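Local coordinates for putative glucoamylase (Bacteroides caccae ATCC 43185, PDB 4QT9), which is a putative glucoamylase with an alpha/alpha toroid fold, and so probably hydrolyses glucosidic bonds of carbohydrates, at residues Thr292-Ala297 against His328-Gln333; Pro311-Leu316 against Asp377-Thr382. All coordinates share one frame; numbering follows the deposited sequence.

Contact 1. Residues Thr292-Ala297 against His328-Gln333; sequences TLVNRA and HSPNEQ
Pro330 sets its ring against the helical turn carrying Val294 and Asn295, and each of its three ring methylenes meets something there. Pro330 CB lies nearest the helix backbone, 3.9 Å from Asn295 CA. Pro330 CG fits between the two side chains, 4.1 Å from Val294 CG1 and 3.9 Å from Asn295 ND2. Pro330 CD then makes the closest approach, 3.6 Å from Asn295 ND2. Both helix side chains cross the ring at about a right angle. Val294 reaches it with the CG1 branch, which lies opposite its backbone N (chi1 160°), while the amide of Asn295 brings its nitrogen end to the ring and gives OD1 to the backbone N of Leu316 in a hydrogen bond. The proline is the centre of an inverse gamma turn, closed by Asn331 N on Ser329 O at 2.8 Å, and this tight bend presents the ring to the helix. No hydrogen bond links the two segments, so the buried contact is one of van der Waals packing. It joins helix 284-301 to the loop that follows strand 324-327; Pro330 also touches Tyr298 one helical turn on, and Val294 packs on Ile247 of strand 247-251.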
loop_
_atom_site.group_PDB
_atom_site.type_symbol
_atom_site.label_atom_id
_atom_site.label_comp_id
_atom_site.label_asym_id
_atom_site.label_seq_id
_atom_site.Cartn_x
_atom_site.Cartn_y
_atom_site.Cartn_z
ATOM N N THR A 292 1.937 -0.429 -15.599
ATOM C CA THR A 292 2.931 -1.482 -15.376
ATOM C C THR A 292 3.732 -1.654 -16.658
ATOM O O THR A 292 4.971 -1.726 -16.620
ATOM C CB THR A 292 2.263 -2.822 -14.925
ATOM O OG1 THR A 292 1.494 -2.610 -13.751
ATOM C CG2 THR A 292 3.271 -3.914 -14.637
ATOM N N LEU A 293 3.018 -1.688 -17.806
ATOM C CA LEU A 293 3.673 -1.918 -19.083
ATOM C C LEU A 293 4.582 -0.757 -19.477
ATOM O O LEU A 293 5.659 -1.010 -20.025
ATOM C CB LEU A 293 2.686 -2.274 -20.173
ATOM C CG LEU A 293 2.000 -3.627 -19.970
ATOM C CD1 LEU A 293 0.878 -3.814 -20.970
ATOM C CD2 LEU A 293 2.984 -4.769 -20.046
ATOM N N VAL A 294 4.199 0.487 -19.109
ATOM C CA VAL A 294 5.014 1.689 -19.326
ATOM C C VAL A 294 6.330 1.554 -18.528
ATOM O O VAL A 294 7.401 1.817 -19.060
ATOM C CB VAL A 294 4.246 2.985 -18.942
ATOM C CG1 VAL A 294 5.199 4.158 -18.703
ATOM C CG2 VAL A 294 3.210 3.340 -20.001
ATOM N N ASN A 295 6.225 1.130 -17.267
ATOM C CA ASN A 295 7.348 0.945 -16.346
ATOM C C ASN A 295 8.356 -0.040 -16.917
ATOM O O ASN A 295 9.541 0.263 -16.974
ATOM C CB ASN A 295 6.820 0.450 -14.982
ATOM C CG ASN A 295 7.759 0.754 -13.858
ATOM O OD1 ASN A 295 8.772 0.074 -13.673
ATOM N ND2 ASN A 295 7.499 1.854 -13.157
ATOM N N ARG A 296 7.860 -1.208 -17.367
ATOM C CA ARG A 296 8.625 -2.297 -17.962
ATOM C C ARG A 296 9.264 -1.832 -19.291
ATOM O O ARG A 296 10.458 -2.072 -19.507
ATOM C CB ARG A 296 7.701 -3.509 -18.172
ATOM C CG ARG A 296 8.371 -4.694 -18.871
ATOM C CD ARG A 296 7.378 -5.792 -19.181
ATOM N NE ARG A 296 7.989 -6.891 -19.918
ATOM C CZ ARG A 296 8.019 -6.968 -21.245
ATOM N NH1 ARG A 296 7.489 -6.005 -21.985
ATOM N NH2 ARG A 296 8.599 -7.996 -21.839
ATOM N N ALA A 297 8.483 -1.149 -20.152
ATOM C CA ALA A 297 8.973 -0.645 -21.436
ATOM C C ALA A 297 10.142 0.294 -21.233
ATOM O O ALA A 297 11.120 0.163 -21.963
ATOM C CB ALA A 297 7.858 0.059 -22.198
ATOM N N HIS A 328 11.655 6.793 -7.417
ATOM C CA HIS A 328 12.017 6.295 -8.754
ATOM C C HIS A 328 10.778 6.100 -9.575
ATOM O O HIS A 328 9.777 5.608 -9.051
ATOM C CB HIS A 328 12.809 4.983 -8.713
ATOM C CG HIS A 328 13.964 4.988 -7.768
ATOM N ND1 HIS A 328 13.930 4.256 -6.594
ATOM C CD2 HIS A 328 15.149 5.635 -7.849
ATOM C CE1 HIS A 328 15.101 4.460 -6.010
ATOM N NE2 HIS A 328 15.869 5.281 -6.723
ATOM N N SER A 329 10.833 6.512 -10.848
ATOM C CA SER A 329 9.698 6.350 -11.752
ATOM C C SER A 329 10.251 6.157 -13.192
ATOM O O SER A 329 11.463 6.372 -13.404
ATOM C CB SER A 329 8.718 7.522 -11.627
ATOM O OG SER A 329 9.043 8.597 -12.489
ATOM N N PRO A 330 9.408 5.692 -14.182
ATOM C CA PRO A 330 9.955 5.413 -15.519
ATOM C C PRO A 330 10.179 6.666 -16.382
ATOM O O PRO A 330 9.454 6.912 -17.351
ATOM C CB PRO A 330 8.912 4.468 -16.118
ATOM C CG PRO A 330 7.622 4.926 -15.527
ATOM C CD PRO A 330 7.964 5.329 -14.115
ATOM N N ASN A 331 11.210 7.445 -16.026
ATOM C CA ASN A 331 11.707 8.621 -16.743
ATOM C C ASN A 331 13.176 8.867 -16.331
ATOM O O ASN A 331 13.552 8.577 -15.197
ATOM C CB ASN A 331 10.820 9.866 -16.532
ATOM C CG ASN A 331 10.862 10.448 -15.148
ATOM O OD1 ASN A 331 11.855 11.045 -14.732
ATOM N ND2 ASN A 331 9.756 10.356 -14.439
ATOM N N GLU A 332 13.966 9.442 -17.236
ATOM C CA GLU A 332 15.393 9.698 -17.097
ATOM C C GLU A 332 15.772 10.608 -15.927
ATOM O O GLU A 332 16.907 10.514 -15.448
ATOM C CB GLU A 332 15.968 10.270 -18.406
ATOM C CG GLU A 332 16.018 9.221 -19.497
ATOM C CD GLU A 332 16.769 9.629 -20.746
ATOM O OE1 GLU A 332 18.020 9.678 -20.693
ATOM O OE2 GLU A 332 16.112 9.848 -21.790
ATOM N N GLN A 333 14.844 11.446 -15.442
ATOM C CA GLN A 333 15.102 12.330 -14.294
ATOM C C GLN A 333 15.013 11.573 -12.948
ATOM O O GLN A 333 15.773 11.867 -12.020
ATOM C CB GLN A 333 14.121 13.522 -14.293
ATOM C CG GLN A 333 14.426 14.584 -15.370
ATOM C CD GLN A 333 14.281 14.105 -16.808
ATOM O OE1 GLN A 333 13.275 13.493 -17.199
ATOM N NE2 GLN A 333 15.294 14.367 -17.628
#

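Contact 2. Residues Pro311-Leu316 against Asp377-Thr382; sequences PDCWGL and DAFSET
The phenyl ring of Phe379 receives Cys313 at its edge: SG sits 5.3 Å from the ring centroid and 77° off the ring normal, close to the plane, with CZ as the nearest ring atom at 4.0 Å. This is an edge-on sulfur-aromatic contact between two loops of the alpha/alpha toroid. Farther round the same rim, and also in the ring plane, lies Glu381 CG, 3.8 Å from Phe379 CE1. Cys313 SG is off-centre at the ring tip, 4.4 Å from Phe379 CE1 and 5.1 Å from Phe379 CE2, and so leans to the side where the glutamate lies. Neither approach is over a face, and the phenylalanine packs besides on Leu362 of helix 352-364 and on Val369.

Cys313 points toward the other loop, its sulfur turned opposite the backbone N (chi1 -172°). Phe379 starts out less directly: CG stands between its backbone N and carbonyl carbon (chi1 67°), and only the far end of the ring comes close to the sulfur. The main chain of Phe379 is held by a backbone hydrogen bond to Ile339, and that of Gly315 by one to Ser340. Glu381 runs extended beyond CG, alongside the phenyl rim, so that its carboxylate ends beside the thiol. There the sulfur has a second neighbour, Glu381 OE2, 3.8 Å from Cys313 SG, without a hydrogen bond between them.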
loop_
_atom_site.group_PDB
_atom_site.type_symbol
_atom_site.label_atom_id
_atom_site.label_comp_id
_atom_site.label_asym_id
_atom_site.label_seq_id
_atom_site.Cartn_x
_atom_site.Cartn_y
_atom_site.Cartn_z
ATOM N N PRO A 311 14.086 -7.328 -19.863
ATOM C CA PRO A 311 12.793 -8.029 -19.652
ATOM C C PRO A 311 12.757 -8.921 -18.416
ATOM O O PRO A 311 11.677 -9.168 -17.890
ATOM C CB PRO A 311 12.611 -8.863 -20.926
ATOM C CG PRO A 311 13.615 -8.313 -21.911
ATOM C CD PRO A 311 14.734 -7.745 -21.124
ATOM N N ASP A 312 13.921 -9.389 -17.940
ATOM C CA ASP A 312 14.008 -10.220 -16.735
ATOM C C ASP A 312 14.236 -9.364 -15.485
ATOM O O ASP A 312 14.186 -9.889 -14.381
ATOM C CB ASP A 312 15.149 -11.250 -16.869
ATOM C CG ASP A 312 15.019 -12.213 -18.038
ATOM O OD1 ASP A 312 14.079 -13.052 -18.022
ATOM O OD2 ASP A 312 15.871 -12.147 -18.958
ATOM N N CYS A 313 14.544 -8.071 -15.647
ATOM C CA CYS A 313 14.843 -7.221 -14.494
ATOM C C CYS A 313 14.349 -5.796 -14.741
ATOM O O CYS A 313 14.988 -5.012 -15.447
ATOM C CB CYS A 313 16.338 -7.254 -14.173
ATOM S SG CYS A 313 16.778 -6.428 -12.625
ATOM N N TRP A 314 13.174 -5.484 -14.182
ATOM C CA TRP A 314 12.554 -4.172 -14.337
ATOM C C TRP A 314 11.715 -3.856 -13.106
ATOM O O TRP A 314 11.412 -4.758 -12.325
ATOM C CB TRP A 314 11.666 -4.101 -15.621
ATOM C CG TRP A 314 10.583 -5.143 -15.704
ATOM C CD1 TRP A 314 10.672 -6.370 -16.308
ATOM C CD2 TRP A 314 9.239 -5.033 -15.210
ATOM N NE1 TRP A 314 9.472 -7.036 -16.209
ATOM C CE2 TRP A 314 8.570 -6.237 -15.539
ATOM C CE3 TRP A 314 8.527 -4.024 -14.540
ATOM C CZ2 TRP A 314 7.231 -6.466 -15.206
ATOM C CZ3 TRP A 314 7.198 -4.258 -14.194
ATOM C CH2 TRP A 314 6.568 -5.474 -14.511
ATOM N N GLY A 315 11.311 -2.603 -12.964
ATOM C CA GLY A 315 10.453 -2.214 -11.853
ATOM C C GLY A 315 10.979 -1.014 -11.104
ATOM O O GLY A 315 11.864 -1.145 -10.251
ATOM N N LEU A 316 10.434 0.171 -11.449
ATOM C CA LEU A 316 10.819 1.446 -10.847
ATOM C C LEU A 316 9.702 2.019 -9.984
ATOM O O LEU A 316 8.601 2.314 -10.469
ATOM C CB LEU A 316 11.227 2.479 -11.908
ATOM C CG LEU A 316 12.379 2.097 -12.821
ATOM C CD1 LEU A 316 12.604 3.170 -13.867
ATOM C CD2 LEU A 316 13.621 1.845 -12.055
ATOM N N ASP A 377 14.779 -4.299 -0.229
ATOM C CA ASP A 377 14.047 -3.126 -0.746
ATOM C C ASP A 377 14.420 -2.664 -2.178
ATOM O O ASP A 377 13.541 -2.388 -3.009
ATOM C CB ASP A 377 14.258 -1.941 0.184
ATOM C CG ASP A 377 13.199 -0.919 -0.037
ATOM O OD1 ASP A 377 12.016 -1.298 -0.031
ATOM O OD2 ASP A 377 13.551 0.261 -0.275
ATOM N N ALA A 378 15.706 -2.469 -2.407
ATOM C CA ALA A 378 16.172 -1.962 -3.675
ATOM C C ALA A 378 17.591 -2.397 -3.878
ATOM O O ALA A 378 18.200 -2.870 -2.925
ATOM C CB ALA A 378 16.066 -0.449 -3.689
ATOM N N PHE A 379 18.103 -2.289 -5.114
ATOM C CA PHE A 379 19.490 -2.649 -5.426
ATOM C C PHE A 379 19.907 -1.994 -6.730
ATOM O O PHE A 379 19.074 -1.726 -7.594
ATOM C CB PHE A 379 19.705 -4.189 -5.476
ATOM C CG PHE A 379 19.004 -4.888 -6.621
ATOM C CD1 PHE A 379 19.626 -5.030 -7.857
ATOM C CD2 PHE A 379 17.711 -5.380 -6.470
ATOM C CE1 PHE A 379 18.965 -5.639 -8.923
ATOM C CE2 PHE A 379 17.061 -6.008 -7.530
ATOM C CZ PHE A 379 17.691 -6.129 -8.750
ATOM N N SER A 380 21.203 -1.744 -6.874
ATOM C CA SER A 380 21.754 -1.198 -8.096
ATOM C C SER A 380 22.877 -2.117 -8.596
ATOM O O SER A 380 23.944 -2.157 -7.972
ATOM C CB SER A 380 22.258 0.225 -7.878
ATOM O OG SER A 380 23.049 0.629 -8.989
ATOM N N GLU A 381 22.641 -2.873 -9.702
ATOM C CA GLU A 381 23.698 -3.735 -10.284
ATOM C C GLU A 381 24.899 -2.883 -10.781
ATOM O O GLU A 381 26.047 -3.335 -10.718
ATOM C CB GLU A 381 23.152 -4.619 -11.429
ATOM C CG GLU A 381 22.199 -5.708 -10.950
ATOM C CD GLU A 381 21.797 -6.742 -11.985
ATOM O OE1 GLU A 381 22.688 -7.464 -12.482
ATOM O OE2 GLU A 381 20.581 -6.882 -12.245
ATOM N N THR A 382 24.621 -1.647 -11.256
ATOM C CA THR A 382 25.626 -0.694 -11.755
ATOM C C THR A 382 26.571 -0.247 -10.632
ATOM O O THR A 382 27.781 -0.256 -10.833
ATOM C CB THR A 382 24.926 0.530 -12.389
ATOM O OG1 THR A 382 24.096 0.097 -13.467
ATOM C CG2 THR A 382 25.900 1.568 -12.889
#

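In the fold
From the N terminus the four segments come as 292-297, 311-316, 328-333 and 377-382, so the two contacts cross: contact 1 closes a loop of 30 residues that contains the first half of contact 2, and contact 2 closes one of 60 residues that contains the second half of contact 1. Their centres are 12 Å apart, and they touch through 311-316, which packs on both partners of contact 1: Trp314 CH2 lies 3.6 Å from Thr292 CG2, and Leu316 CD1 lies 3.4 Å from Ser329 O. Together they tie helix 284-301 and the loops flanking strands 318-321 and 324-327 to the loop after strand 374-375, all within the glucoamylase family region.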